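Local structure of conserved protein (Methanothermobacter thermautotrophicus, 3BEY) at residues A47-A52 and L80-S85; E60-G65 and G69-A74. The protein is of unknown function but may have peroxiredoxin activity, as a member of the AhpD-like carboxymuconolactone decarboxylase family. All coordinates share one frame; numbering follows the deposited sequence.

Contact 1: A47-A52 and L80-S85; sequences AVRCDA and LIRAGS
Arg-82 reaches out from helix 68-90 and meets Ala-47 and Arg-49, where helix 34-47 ends. Its CB points toward this corner, and the chain bends at chi2 (86°). The bend brings Arg-82 NE within 3.0 Å of Ala-47 O. The angle is too poor for a hydrogen bond, and the carbonyl oxygen stands oblique to the guanidinium. The attraction is probably electrostatic, a positive group beside the carbonyl end of a helix.

Arg-49 comes in across the other arginine. The two side chains cross at about a right angle, and CG of Arg-49 lies over one face of the Arg-82 guanidinium. The closest touch between the two arginines is from Arg-49 CD to Arg-82 NH2, at 3.5 Å. Arg-49 then bends at chi3 (48°), and its NE remains 4.7 Å from Arg-82 NH2. The guanidinium planes are 37° apart, so they do not stack flat.

Neighbouring subunits share these groups. Arg-82 O accepts a bond from Arg-82 NE of the third subunit, and Ser-85 OG bonds both Arg-82 O of its own helix, at 2.8 Å, and Arg-82 NH1 of the third subunit. A leucine at Arg-82 removes the guanidinium, which would probably leave Ala-47 O without its nearby positive charge and Arg-49 CG without the flat group it covers.

Arg-49 has positive phi and closes helix 34-47 in a Schellman motif. Cys-50 follows as N-cap of helix 51-62 and forms the disulfide with Cys-53, the CxxC motif at a helix start known from AhpD-like proteins.

Contact 2: E60-G65 and G69-A74; sequences EALEAG and GELAEA
The short link between helix 51-62 and helix 68-90 is flanked by a small apolar cluster, in which Leu-71 packs on Ala-61 and Leu-62. The CB of Leu-71 points toward the other helix, and its two methyl groups are divided between two partners. Leu-71 CD1 meets Ala-61 CB at 3.9 Å. Leu-71 CD2 meets Leu-62 CD1 at 3.5 Å, the shortest approach of the contact.

The two leucines come at each other differently. Leu-71 sets out across the gap between the helices. Leu-62 starts out along the flank of its own helix, and its CD1 branch then swings in to touch. Their side chains cross at a slant. Chi1 of Leu-71 is -122°, which lies off the staggered values. Ala-61 offers only its CB, and CD1 of Leu-71 rests on it.

Leu-71 also touches Leu-39 and Val-42 of helix 34-47, which extends the cluster to a third helix. Ile-93 of the third subunit packs on it as well, and Arg-95 of that subunit packs on Leu-62.

The turn itself is tight. Leu-62 to Gly-65 form a type I beta turn, with Gly-65 N bonded to Leu-62 O at 2.9 Å. Gly-65 takes positive phi (93°), where a CB would be jammed against the carbonyl oxygen before it. At the start of the next helix, Glu-70 OE1 accepts from Thr-67 N, while OE2 forms a salt bridge with Arg-35. A Schellman motif thus ends the first helix, and a short link leads into the second. This is a Schellman-terminated connection between consecutive helices of the all-helical AhpD-like fold.

Overall arrangement
Contact 1 joins helix 68-90 to the end of helix 34-47 and the loop before helix 51-62. Contact 2 joins the far end of helix 51-62 to the start of helix 68-90. Their centres are about 17 Å apart and their nearest atoms about 7 Å apart, with no touch between them. Contact 2 is nested in the chain loop that contact 1 closes. Both lie where subunits of the six-chain assembly meet, and both touch the second subunit. Contact 1 is polar and partly buried; contact 2 is apolar and buried. Contact 1 holds Cys-50 of the disulfide with Cys-53. If the protein has the redox activity inferred for its family, contact 1 is the one nearer the likely site.

Contact 1: A47-A52 and L80-S85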
loop_
_atom_site.group_PDB
_atom_site.type_symbol
_atom_site.label_atom_id
_atom_site.label_comp_id
_atom_site.label_asym_id
_atom_site.label_seq_id
_atom_site.Cartn_x
_atom_site.Cartn_y
_atom_site.Cartn_z
ATOM N N ALA D 47 3.998 4.332 -8.390
ATOM C CA ALA D 47 3.640 4.753 -7.040
ATOM C C ALA D 47 2.922 3.639 -6.295
ATOM O O ALA D 47 3.103 3.460 -5.094
ATOM C CB ALA D 47 2.755 5.987 -7.098
ATOM N N VAL D 48 2.105 2.897 -7.026
ATOM C CA VAL D 48 1.342 1.790 -6.475
ATOM C C VAL D 48 2.178 0.501 -6.492
ATOM O O VAL D 48 1.758 -0.541 -6.005
ATOM C CB VAL D 48 0.036 1.658 -7.290
ATOM C CG1 VAL D 48 -0.350 0.222 -7.491
ATOM C CG2 VAL D 48 -1.063 2.436 -6.587
ATOM N N ARG D 49 3.383 0.596 -7.038
ATOM C CA ARG D 49 4.308 -0.536 -7.119
ATOM C C ARG D 49 3.760 -1.804 -7.786
ATOM O O ARG D 49 3.836 -2.902 -7.235
ATOM C CB ARG D 49 4.873 -0.857 -5.721
ATOM C CG ARG D 49 6.103 -0.010 -5.353
ATOM C CD ARG D 49 6.648 -0.261 -3.932
ATOM N NE ARG D 49 6.811 -1.679 -3.593
ATOM C CZ ARG D 49 7.643 -2.521 -4.200
ATOM N NH1 ARG D 49 7.700 -3.788 -3.813
ATOM N NH2 ARG D 49 8.421 -2.103 -5.190
ATOM N N CYS D 50 3.197 -1.642 -8.980
ATOM C CA CYS D 50 2.688 -2.780 -9.730
ATOM C C CYS D 50 3.571 -2.934 -10.959
ATOM O O CYS D 50 3.454 -2.169 -11.914
ATOM C CB CYS D 50 1.226 -2.571 -10.146
ATOM S SG CYS D 50 0.713 -3.727 -11.454
ATOM N N ASP D 51 4.454 -3.925 -10.920
ATOM C CA ASP D 51 5.399 -4.200 -12.002
ATOM C C ASP D 51 4.791 -4.448 -13.388
ATOM O O ASP D 51 5.261 -3.892 -14.378
ATOM C CB ASP D 51 6.286 -5.388 -11.619
ATOM C CG ASP D 51 7.348 -5.677 -12.655
ATOM O OD1 ASP D 51 8.272 -4.844 -12.803
ATOM O OD2 ASP D 51 7.261 -6.731 -13.331
ATOM N N ALA D 52 3.758 -5.275 -13.466
ATOM C CA ALA D 52 3.137 -5.559 -14.754
ATOM C C ALA D 52 2.466 -4.311 -15.316
ATOM O O ALA D 52 2.566 -4.029 -16.509
ATOM C CB ALA D 52 2.118 -6.687 -14.613
ATOM N N LEU D 80 9.064 10.669 -5.222
ATOM C CA LEU D 80 9.023 11.864 -4.385
ATOM C C LEU D 80 7.751 11.899 -3.543
ATOM O O LEU D 80 7.791 12.185 -2.346
ATOM C CB LEU D 80 9.083 13.117 -5.267
ATOM C CG LEU D 80 9.020 14.462 -4.546
ATOM C CD1 LEU D 80 10.320 14.696 -3.786
ATOM C CD2 LEU D 80 8.792 15.576 -5.554
ATOM N N ILE D 81 6.623 11.617 -4.179
ATOM C CA ILE D 81 5.342 11.605 -3.484
ATOM C C ILE D 81 5.290 10.449 -2.482
ATOM O O ILE D 81 4.630 10.530 -1.439
ATOM C CB ILE D 81 4.176 11.459 -4.480
ATOM C CG1 ILE D 81 4.133 12.677 -5.393
ATOM C CG2 ILE D 81 2.871 11.335 -3.748
ATOM C CD1 ILE D 81 4.087 13.994 -4.658
ATOM N N ARG D 82 5.993 9.377 -2.818
ATOM C CA ARG D 82 6.059 8.194 -1.976
ATOM C C ARG D 82 6.718 8.574 -0.643
ATOM O O ARG D 82 6.226 8.227 0.437
ATOM C CB ARG D 82 6.907 7.143 -2.678
ATOM C CG ARG D 82 6.528 5.732 -2.372
ATOM C CD ARG D 82 5.419 5.248 -3.285
ATOM N NE ARG D 82 4.639 4.205 -2.624
ATOM C CZ ARG D 82 5.147 3.077 -2.143
ATOM N NH1 ARG D 82 4.350 2.200 -1.553
ATOM N NH2 ARG D 82 6.442 2.818 -2.263
ATOM N N ALA D 83 7.836 9.293 -0.738
ATOM C CA ALA D 83 8.586 9.733 0.432
ATOM C C ALA D 83 7.877 10.876 1.151
ATOM O O ALA D 83 7.829 10.907 2.369
ATOM C CB ALA D 83 9.986 10.162 0.024
ATOM N N GLY D 84 7.324 11.810 0.387
ATOM C CA GLY D 84 6.626 12.931 0.982
ATOM C C GLY D 84 5.431 12.506 1.811
ATOM O O GLY D 84 5.200 13.059 2.882
ATOM N N SER D 85 4.675 11.523 1.330
ATOM C CA SER D 85 3.496 11.051 2.046
ATOM C C SER D 85 3.884 10.452 3.395
ATOM O O SER D 85 3.178 10.629 4.387
ATOM C CB SER D 85 2.735 10.015 1.207
ATOM O OG SER D 85 3.514 8.843 0.999
#

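Contact 2: E60-G65 and G69-A74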
loop_
_atom_site.group_PDB
_atom_site.type_symbol
_atom_site.label_atom_id
_atom_site.label_comp_id
_atom_site.label_asym_id
_atom_site.label_seq_id
_atom_site.Cartn_x
_atom_site.Cartn_y
_atom_site.Cartn_z
ATOM N N GLU D 60 2.807 1.302 -24.017
ATOM C CA GLU D 60 1.841 2.131 -24.727
ATOM C C GLU D 60 2.354 3.561 -24.796
ATOM O O GLU D 60 2.074 4.279 -25.749
ATOM C CB GLU D 60 0.481 2.075 -24.029
ATOM C CG GLU D 60 -0.069 0.663 -23.955
ATOM C CD GLU D 60 -1.333 0.545 -23.133
ATOM O OE1 GLU D 60 -1.354 1.051 -21.988
ATOM O OE2 GLU D 60 -2.302 -0.074 -23.625
ATOM N N ALA D 61 3.123 3.967 -23.791
ATOM C CA ALA D 61 3.682 5.313 -23.768
ATOM C C ALA D 61 4.820 5.421 -24.787
ATOM O O ALA D 61 5.001 6.459 -25.431
ATOM C CB ALA D 61 4.189 5.653 -22.368
ATOM N N LEU D 62 5.591 4.345 -24.916
ATOM C CA LEU D 62 6.692 4.303 -25.873
ATOM C C LEU D 62 6.124 4.208 -27.288
ATOM O O LEU D 62 6.594 4.876 -28.201
ATOM C CB LEU D 62 7.587 3.093 -25.599
ATOM C CG LEU D 62 8.868 3.298 -24.794
ATOM C CD1 LEU D 62 8.700 4.441 -23.826
ATOM C CD2 LEU D 62 9.210 2.006 -24.064
ATOM N N GLU D 63 5.101 3.381 -27.453
ATOM C CA GLU D 63 4.478 3.209 -28.753
ATOM C C GLU D 63 3.710 4.466 -29.147
ATOM O O GLU D 63 3.207 4.584 -30.273
ATOM C CB GLU D 63 3.570 1.979 -28.722
ATOM C CG GLU D 63 4.346 0.727 -28.312
ATOM C CD GLU D 63 3.522 -0.544 -28.334
ATOM O OE1 GLU D 63 2.429 -0.562 -27.730
ATOM O OE2 GLU D 63 3.985 -1.532 -28.946
ATOM N N ALA D 64 3.648 5.414 -28.215
ATOM C CA ALA D 64 2.968 6.684 -28.439
ATOM C C ALA D 64 3.998 7.782 -28.664
ATOM O O ALA D 64 3.650 8.949 -28.822
ATOM C CB ALA D 64 2.091 7.034 -27.244
ATOM N N GLY D 65 5.272 7.405 -28.646
ATOM C CA GLY D 65 6.317 8.376 -28.892
ATOM C C GLY D 65 6.932 9.059 -27.697
ATOM O O GLY D 65 7.670 10.030 -27.858
ATOM N N GLY D 69 13.226 8.792 -21.090
ATOM C CA GLY D 69 13.704 9.870 -20.247
ATOM C C GLY D 69 12.568 10.607 -19.573
ATOM O O GLY D 69 12.638 10.930 -18.386
ATOM N N GLU D 70 11.514 10.886 -20.329
ATOM C CA GLU D 70 10.371 11.585 -19.775
ATOM C C GLU D 70 9.639 10.638 -18.832
ATOM O O GLU D 70 9.059 11.053 -17.835
ATOM C CB GLU D 70 9.458 12.055 -20.907
ATOM C CG GLU D 70 10.141 13.069 -21.832
ATOM C CD GLU D 70 9.376 13.320 -23.128
ATOM O OE1 GLU D 70 9.217 12.364 -23.922
ATOM O OE2 GLU D 70 8.935 14.475 -23.348
ATOM N N LEU D 71 9.692 9.355 -19.153
ATOM C CA LEU D 71 9.050 8.335 -18.353
ATOM C C LEU D 71 9.759 8.180 -17.002
ATOM O O LEU D 71 9.112 8.018 -15.962
ATOM C CB LEU D 71 9.069 7.018 -19.122
ATOM C CG LEU D 71 7.732 6.343 -19.414
ATOM C CD1 LEU D 71 6.692 7.361 -19.867
ATOM C CD2 LEU D 71 7.953 5.275 -20.476
ATOM N N ALA D 72 11.091 8.239 -17.018
ATOM C CA ALA D 72 11.864 8.105 -15.789
ATOM C C ALA D 72 11.575 9.263 -14.842
ATOM O O ALA D 72 11.663 9.112 -13.624
ATOM C CB ALA D 72 13.348 8.047 -16.101
ATOM N N GLU D 73 11.241 10.420 -15.411
ATOM C CA GLU D 73 10.924 11.612 -14.628
ATOM C C GLU D 73 9.553 11.445 -13.998
ATOM O O GLU D 73 9.313 11.913 -12.889
ATOM C CB GLU D 73 10.941 12.851 -15.524
ATOM C CG GLU D 73 10.296 14.098 -14.919
ATOM C CD GLU D 73 10.961 14.562 -13.627
ATOM O OE1 GLU D 73 11.983 13.967 -13.216
ATOM O OE2 GLU D 73 10.446 15.530 -13.027
ATOM N N ALA D 74 8.658 10.779 -14.721
ATOM C CA ALA D 74 7.315 10.518 -14.234
ATOM C C ALA D 74 7.434 9.638 -13.000
ATOM O O ALA D 74 6.769 9.871 -11.998
ATOM C CB ALA D 74 6.493 9.809 -15.306
#